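Oxysterol-binding protein homolog 1 (Saccharomyces cerevisiae, PDB 5H28) carries sterols and other lipids between membranes, and uses the ankyrin-repeat region described here to bind NVJ1 and reach the nucleus-vacuole junction. Local coordinates at residues 189-193 and 202-206; 210-214 and 257-263. One frame throughout, in Å; residues are numbered along the deposited sequence.

Contact 1: 189-193 and 202-206; sequences VLHEF and CRWLL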
loop_
_atom_site.group_PDB
_atom_site.type_symbol
_atom_site.label_atom_id
_atom_site.label_comp_id
_atom_site.label_asym_id
_atom_site.label_seq_id
_atom_site.Cartn_x
_atom_site.Cartn_y
_atom_site.Cartn_z
ATOM N N VAL A 189 0.564 -11.570 15.229
ATOM C CA VAL A 189 1.949 -11.226 15.505
ATOM C C VAL A 189 2.332 -10.721 16.896
ATOM O O VAL A 189 3.312 -11.200 17.467
ATOM C CB VAL A 189 2.489 -10.273 14.404
ATOM C CG1 VAL A 189 1.850 -8.906 14.515
ATOM C CG2 VAL A 189 4.008 -10.195 14.482
ATOM N N LEU A 190 1.589 -9.775 17.458
ATOM C CA LEU A 190 1.943 -9.287 18.789
ATOM C C LEU A 190 1.946 -10.442 19.788
ATOM O O LEU A 190 2.899 -10.608 20.551
ATOM C CB LEU A 190 0.973 -8.188 19.252
ATOM C CG LEU A 190 1.230 -7.622 20.656
ATOM C CD1 LEU A 190 2.695 -7.204 20.795
ATOM C CD2 LEU A 190 0.291 -6.440 20.914
ATOM N N HIS A 191 0.884 -11.243 19.770
ATOM C CA HIS A 191 0.773 -12.381 20.676
ATOM C C HIS A 191 1.977 -13.310 20.561
ATOM O O HIS A 191 2.523 -13.761 21.570
ATOM C CB HIS A 191 -0.508 -13.161 20.383
ATOM C CG HIS A 191 -1.745 -12.320 20.427
ATOM N ND1 HIS A 191 -1.944 -11.252 19.580
ATOM C CD2 HIS A 191 -2.842 -12.385 21.219
ATOM C CE1 HIS A 191 -3.113 -10.694 19.847
ATOM N NE2 HIS A 191 -3.677 -11.362 20.838
ATOM N N GLU A 192 2.396 -13.585 19.330
ATOM C CA GLU A 192 3.529 -14.468 19.119
ATOM C C GLU A 192 4.811 -13.921 19.724
ATOM O O GLU A 192 5.600 -14.678 20.276
ATOM C CB GLU A 192 3.722 -14.745 17.628
ATOM C CG GLU A 192 2.568 -15.525 17.022
ATOM C CD GLU A 192 2.207 -16.746 17.847
ATOM O OE1 GLU A 192 3.085 -17.613 18.044
ATOM O OE2 GLU A 192 1.049 -16.846 18.302
ATOM N N PHE A 193 5.022 -12.611 19.653
ATOM C CA PHE A 193 6.240 -12.062 20.230
ATOM C C PHE A 193 6.162 -11.890 21.738
ATOM O O PHE A 193 7.187 -11.796 22.409
ATOM C CB PHE A 193 6.637 -10.776 19.509
ATOM C CG PHE A 193 7.338 -11.039 18.211
ATOM C CD1 PHE A 193 8.684 -11.401 18.197
ATOM C CD2 PHE A 193 6.640 -11.016 17.009
ATOM C CE1 PHE A 193 9.320 -11.741 17.011
ATOM C CE2 PHE A 193 7.266 -11.357 15.813
ATOM C CZ PHE A 193 8.612 -11.721 15.813
ATOM N N CYS A 202 8.006 -6.423 20.522
ATOM C CA CYS A 202 6.664 -6.097 20.995
ATOM C C CYS A 202 6.462 -4.582 20.959
ATOM O O CYS A 202 5.435 -4.105 20.481
ATOM C CB CYS A 202 6.441 -6.618 22.419
ATOM S SG CYS A 202 6.220 -8.409 22.538
ATOM N N ARG A 203 7.445 -3.831 21.456
ATOM C CA ARG A 203 7.360 -2.372 21.462
ATOM C C ARG A 203 7.230 -1.840 20.039
ATOM O O ARG A 203 6.427 -0.944 19.776
ATOM C CB ARG A 203 8.602 -1.762 22.122
ATOM C CG ARG A 203 8.721 -2.010 23.616
ATOM C CD ARG A 203 10.031 -1.439 24.151
ATOM N NE ARG A 203 10.247 -1.769 25.559
ATOM C CZ ARG A 203 9.576 -1.229 26.570
ATOM N NH1 ARG A 203 8.639 -0.318 26.341
ATOM N NH2 ARG A 203 9.831 -1.609 27.814
ATOM N N TRP A 204 8.013 -2.398 19.121
ATOM C CA TRP A 204 7.980 -1.972 17.723
ATOM C C TRP A 204 6.598 -2.223 17.125
ATOM O O TRP A 204 6.036 -1.371 16.441
ATOM C CB TRP A 204 9.031 -2.735 16.910
ATOM C CG TRP A 204 9.259 -2.169 15.531
ATOM C CD1 TRP A 204 10.195 -1.240 15.167
ATOM C CD2 TRP A 204 8.529 -2.488 14.339
ATOM N NE1 TRP A 204 10.093 -0.964 13.825
ATOM C CE2 TRP A 204 9.078 -1.714 13.292
ATOM C CE3 TRP A 204 7.461 -3.350 14.055
ATOM C CZ2 TRP A 204 8.595 -1.777 11.978
ATOM C CZ3 TRP A 204 6.981 -3.412 12.749
ATOM C CH2 TRP A 204 7.550 -2.629 11.728
ATOM N N LEU A 205 6.046 -3.402 17.389
ATOM C CA LEU A 205 4.734 -3.746 16.863
ATOM C C LEU A 205 3.653 -2.818 17.408
ATOM O O LEU A 205 2.797 -2.349 16.657
ATOM C CB LEU A 205 4.410 -5.205 17.193
ATOM C CG LEU A 205 5.278 -6.233 16.455
ATOM C CD1 LEU A 205 5.072 -7.602 17.072
ATOM C CD2 LEU A 205 4.933 -6.238 14.966
ATOM N N LEU A 206 3.702 -2.540 18.708
ATOM C CA LEU A 206 2.724 -1.658 19.330
ATOM C C LEU A 206 2.787 -0.264 18.721
ATOM O O LEU A 206 1.755 0.360 18.483
ATOM C CB LEU A 206 2.966 -1.570 20.841
ATOM C CG LEU A 206 2.405 -2.687 21.729
ATOM C CD1 LEU A 206 0.893 -2.599 21.765
ATOM C CD2 LEU A 206 2.839 -4.035 21.220
#
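Leu205 CD1 packs against both Val189 and Phe193, one turn apart on the facing helix. The two helices are 189-196 and 199-207, the antiparallel pair of an ankyrin repeat, the third predicted in this protein. Their short segments run at 164° to each other with axes 9.7 Å apart. Val189 and Leu205 meet tip to tip: CG2 of Val189 lies 3.8 Å from CD1 of Leu205. CD1 of Leu205 also lies 3.8 Å from CD2 of Phe193, and these two side chains cross at about a right angle. CG2 of Val189 sits at the edge of the Phe193 ring, in its plane. Phe151 and Phe155 of helix 130-156 pack on Val189 as well.

Leu190 packs closely on Leu206. Its CG stands anti to the backbone N (chi1 179°), which carries both methyls out to Leu206. CD2 of Leu190 lies 4.0 Å from CD1 of Leu206. CD1 of Leu190 is modelled 3.2 Å from CD2 of Leu206, but that spacing is doubtful, because CD2 of Leu206 also clashes with Cys202 O. Replacing Leu190 by alanine is likely to open a gap beside Leu206 and to leave Cys202 SG without one of its apolar neighbours. Cys202 SG lies 4.1 Å from CD1 of Leu190 and 3.9 Å from CB of Phe193. It comes nearer still to the backbone, 3.5 Å from Phe193 O.

On the solvent side, two charged residues take no part in this packing. Glu192 is partly exposed and forms a salt bridge with Lys195. Arg203 is exposed and pairs with Glu245 of helix 241-256. No hydrogen bond joins the two segments. The pair is therefore held by shape and apolar burial, with these charges kept to the outside.

Contact 2: 210-214 and 257-263; sequences ADPFK and QSVIDVT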
loop_
_atom_site.group_PDB
_atom_site.type_symbol
_atom_site.label_atom_id
_atom_site.label_comp_id
_atom_site.label_asym_id
_atom_site.label_seq_id
_atom_site.Cartn_x
_atom_site.Cartn_y
_atom_site.Cartn_z
ATOM N N ALA A 210 -0.166 -2.405 16.386
ATOM C CA ALA A 210 -0.620 -3.587 17.114
ATOM C C ALA A 210 -1.495 -3.150 18.283
ATOM O O ALA A 210 -1.125 -2.261 19.046
ATOM C CB ALA A 210 0.569 -4.391 17.613
ATOM N N ASP A 211 -2.653 -3.790 18.416
ATOM C CA ASP A 211 -3.617 -3.470 19.466
ATOM C C ASP A 211 -3.601 -4.476 20.624
ATOM O O ASP A 211 -3.807 -5.670 20.418
ATOM C CB ASP A 211 -5.015 -3.391 18.834
ATOM C CG ASP A 211 -6.128 -3.237 19.855
ATOM O OD1 ASP A 211 -5.864 -2.751 20.973
ATOM O OD2 ASP A 211 -7.280 -3.589 19.524
ATOM N N PRO A 212 -3.353 -4.004 21.861
ATOM C CA PRO A 212 -3.318 -4.890 23.031
ATOM C C PRO A 212 -4.686 -5.461 23.409
ATOM O O PRO A 212 -4.786 -6.362 24.244
ATOM C CB PRO A 212 -2.734 -3.996 24.125
ATOM C CG PRO A 212 -3.268 -2.641 23.758
ATOM C CD PRO A 212 -3.059 -2.611 22.252
ATOM N N PHE A 213 -5.737 -4.935 22.784
ATOM C CA PHE A 213 -7.102 -5.388 23.047
ATOM C C PHE A 213 -7.517 -6.515 22.107
ATOM O O PHE A 213 -8.557 -7.137 22.299
ATOM C CB PHE A 213 -8.084 -4.226 22.875
ATOM C CG PHE A 213 -8.050 -3.227 23.991
ATOM C CD1 PHE A 213 -8.719 -3.475 25.183
ATOM C CD2 PHE A 213 -7.353 -2.034 23.848
ATOM C CE1 PHE A 213 -8.699 -2.542 26.219
ATOM C CE2 PHE A 213 -7.326 -1.095 24.875
ATOM C CZ PHE A 213 -7.999 -1.351 26.063
ATOM N N LYS A 214 -6.702 -6.778 21.093
ATOM C CA LYS A 214 -7.026 -7.813 20.120
ATOM C C LYS A 214 -6.820 -9.230 20.642
ATOM O O LYS A 214 -5.782 -9.549 21.226
ATOM C CB LYS A 214 -6.191 -7.613 18.853
ATOM C CG LYS A 214 -6.588 -8.512 17.696
ATOM C CD LYS A 214 -7.968 -8.147 17.166
ATOM C CE LYS A 214 -8.399 -9.080 16.051
ATOM N NZ LYS A 214 -9.694 -8.654 15.455
ATOM N N GLN A 257 -3.544 2.873 24.040
ATOM C CA GLN A 257 -4.145 2.501 22.757
ATOM C C GLN A 257 -5.164 3.503 22.209
ATOM O O GLN A 257 -5.059 3.923 21.055
ATOM C CB GLN A 257 -4.773 1.105 22.858
ATOM C CG GLN A 257 -5.303 0.540 21.541
ATOM C CD GLN A 257 -4.302 0.604 20.401
ATOM O OE1 GLN A 257 -3.097 0.439 20.601
ATOM N NE2 GLN A 257 -4.803 0.833 19.189
ATOM N N SER A 258 -6.139 3.871 23.035
ATOM C CA SER A 258 -7.183 4.830 22.668
ATOM C C SER A 258 -8.221 4.317 21.666
ATOM O O SER A 258 -9.425 4.476 21.877
ATOM C CB SER A 258 -6.549 6.123 22.144
ATOM O OG SER A 258 -5.794 6.763 23.159
ATOM N N VAL A 259 -7.766 3.706 20.579
ATOM C CA VAL A 259 -8.690 3.183 19.578
ATOM C C VAL A 259 -8.624 1.660 19.492
ATOM O O VAL A 259 -7.652 1.089 18.999
ATOM C CB VAL A 259 -8.415 3.797 18.189
ATOM C CG1 VAL A 259 -6.963 3.615 17.820
ATOM C CG2 VAL A 259 -9.326 3.156 17.147
ATOM N N ILE A 260 -9.677 1.014 19.984
ATOM C CA ILE A 260 -9.770 -0.443 20.000
ATOM C C ILE A 260 -10.193 -0.975 18.637
ATOM O O ILE A 260 -11.126 -0.457 18.030
ATOM C CB ILE A 260 -10.809 -0.916 21.053
ATOM C CG1 ILE A 260 -10.401 -0.444 22.449
ATOM C CG2 ILE A 260 -10.929 -2.434 21.023
ATOM C CD1 ILE A 260 -11.427 -0.756 23.525
ATOM N N ASP A 261 -9.513 -2.010 18.153
ATOM C CA ASP A 261 -9.877 -2.582 16.866
ATOM C C ASP A 261 -11.237 -3.258 17.036
ATOM O O ASP A 261 -11.450 -4.011 17.985
ATOM C CB ASP A 261 -8.831 -3.606 16.416
ATOM C CG ASP A 261 -9.035 -4.050 14.980
ATOM O OD1 ASP A 261 -8.985 -3.186 14.079
ATOM O OD2 ASP A 261 -9.247 -5.260 14.751
ATOM N N VAL A 262 -12.164 -2.973 16.127
ATOM C CA VAL A 262 -13.497 -3.556 16.197
ATOM C C VAL A 262 -13.748 -4.495 15.027
ATOM O O VAL A 262 -13.621 -4.094 13.869
ATOM C CB VAL A 262 -14.590 -2.458 16.196
ATOM C CG1 VAL A 262 -15.970 -3.090 16.083
ATOM C CG2 VAL A 262 -14.497 -1.630 17.472
ATOM N N THR A 263 -14.095 -5.742 15.339
ATOM C CA THR A 263 -14.384 -6.750 14.322
ATOM C C THR A 263 -15.557 -7.614 14.774
ATOM O O THR A 263 -16.034 -7.481 15.908
ATOM C CB THR A 263 -13.167 -7.670 14.065
ATOM O OG1 THR A 263 -12.854 -8.403 15.254
ATOM C CG2 THR A 263 -11.957 -6.847 13.650
HETATM O O HOH W 1 -1.164 0.465 18.686
HETATM O O HOH W 2 -9.473 -5.293 19.515
HETATM O O HOH W 3 -11.201 -7.092 17.752
#
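Asp211 meets Asp261, and Phe213 meets Ile260, where a type I beta turn, residues 211-214, receives the C-terminal tail after helix 241-256. The turn lies within the predicted third ankyrin repeat and contains an Asx turn: Phe213 N donates to Asp211 OD1 at 2.8 Å. With CG anti to the backbone N (chi1 173°), the Asp211 carboxylate is carried out to the tail, where its other oxygen takes a second N-H. Asp261 N meets OD2 of Asp211 at 3.1 Å, from above the carboxylate plane, in a nearly straight bond (167°).

Ile260 crosses Phe213 at about a right angle. Ile260 CG1 lies over one face of the Phe213 ring, 4.0 Å from its centroid, in a CH-pi contact offset toward the rim. Gln257 CB comes to the ring edge, and the amide plane is steeply turned from the ring. The chain of Gln257 bends at chi2. Gln257 NE2 bonds to Val259 O at 2.9 Å, and that oxygen lies almost in the Gln257 amide plane. This probably fixes the amide rotation.

Farther along, Lys214 NZ makes a weak, long salt bridge of 3.5 Å to Asp261 OD2. A water donates both to Asp211 OD2 and to Asp261 O, each at 2.8 Å.

The two contacts follow one another in the sequence, with centres about 13 Å apart. Contact 1 pairs the helices of the third predicted repeat, and contact 2 ties the turn after them to the chain's C-terminal tail. His191 faces away from contact 1, and its NE2 makes a probable hydrogen bond of 2.8 Å to Lys214 O. Leu205 O and Ala210 N, 3.0 Å apart, probably bond as well. Apolar packing also joins them: Leu190 CD2 lies 3.9 Å from Ala210 CB, and Leu206 CD1 lies 4.0 Å from Pro212 CD. Helix 241-256 touches both contacts, at Cys202 and Leu206 and at Pro212 and Phe213.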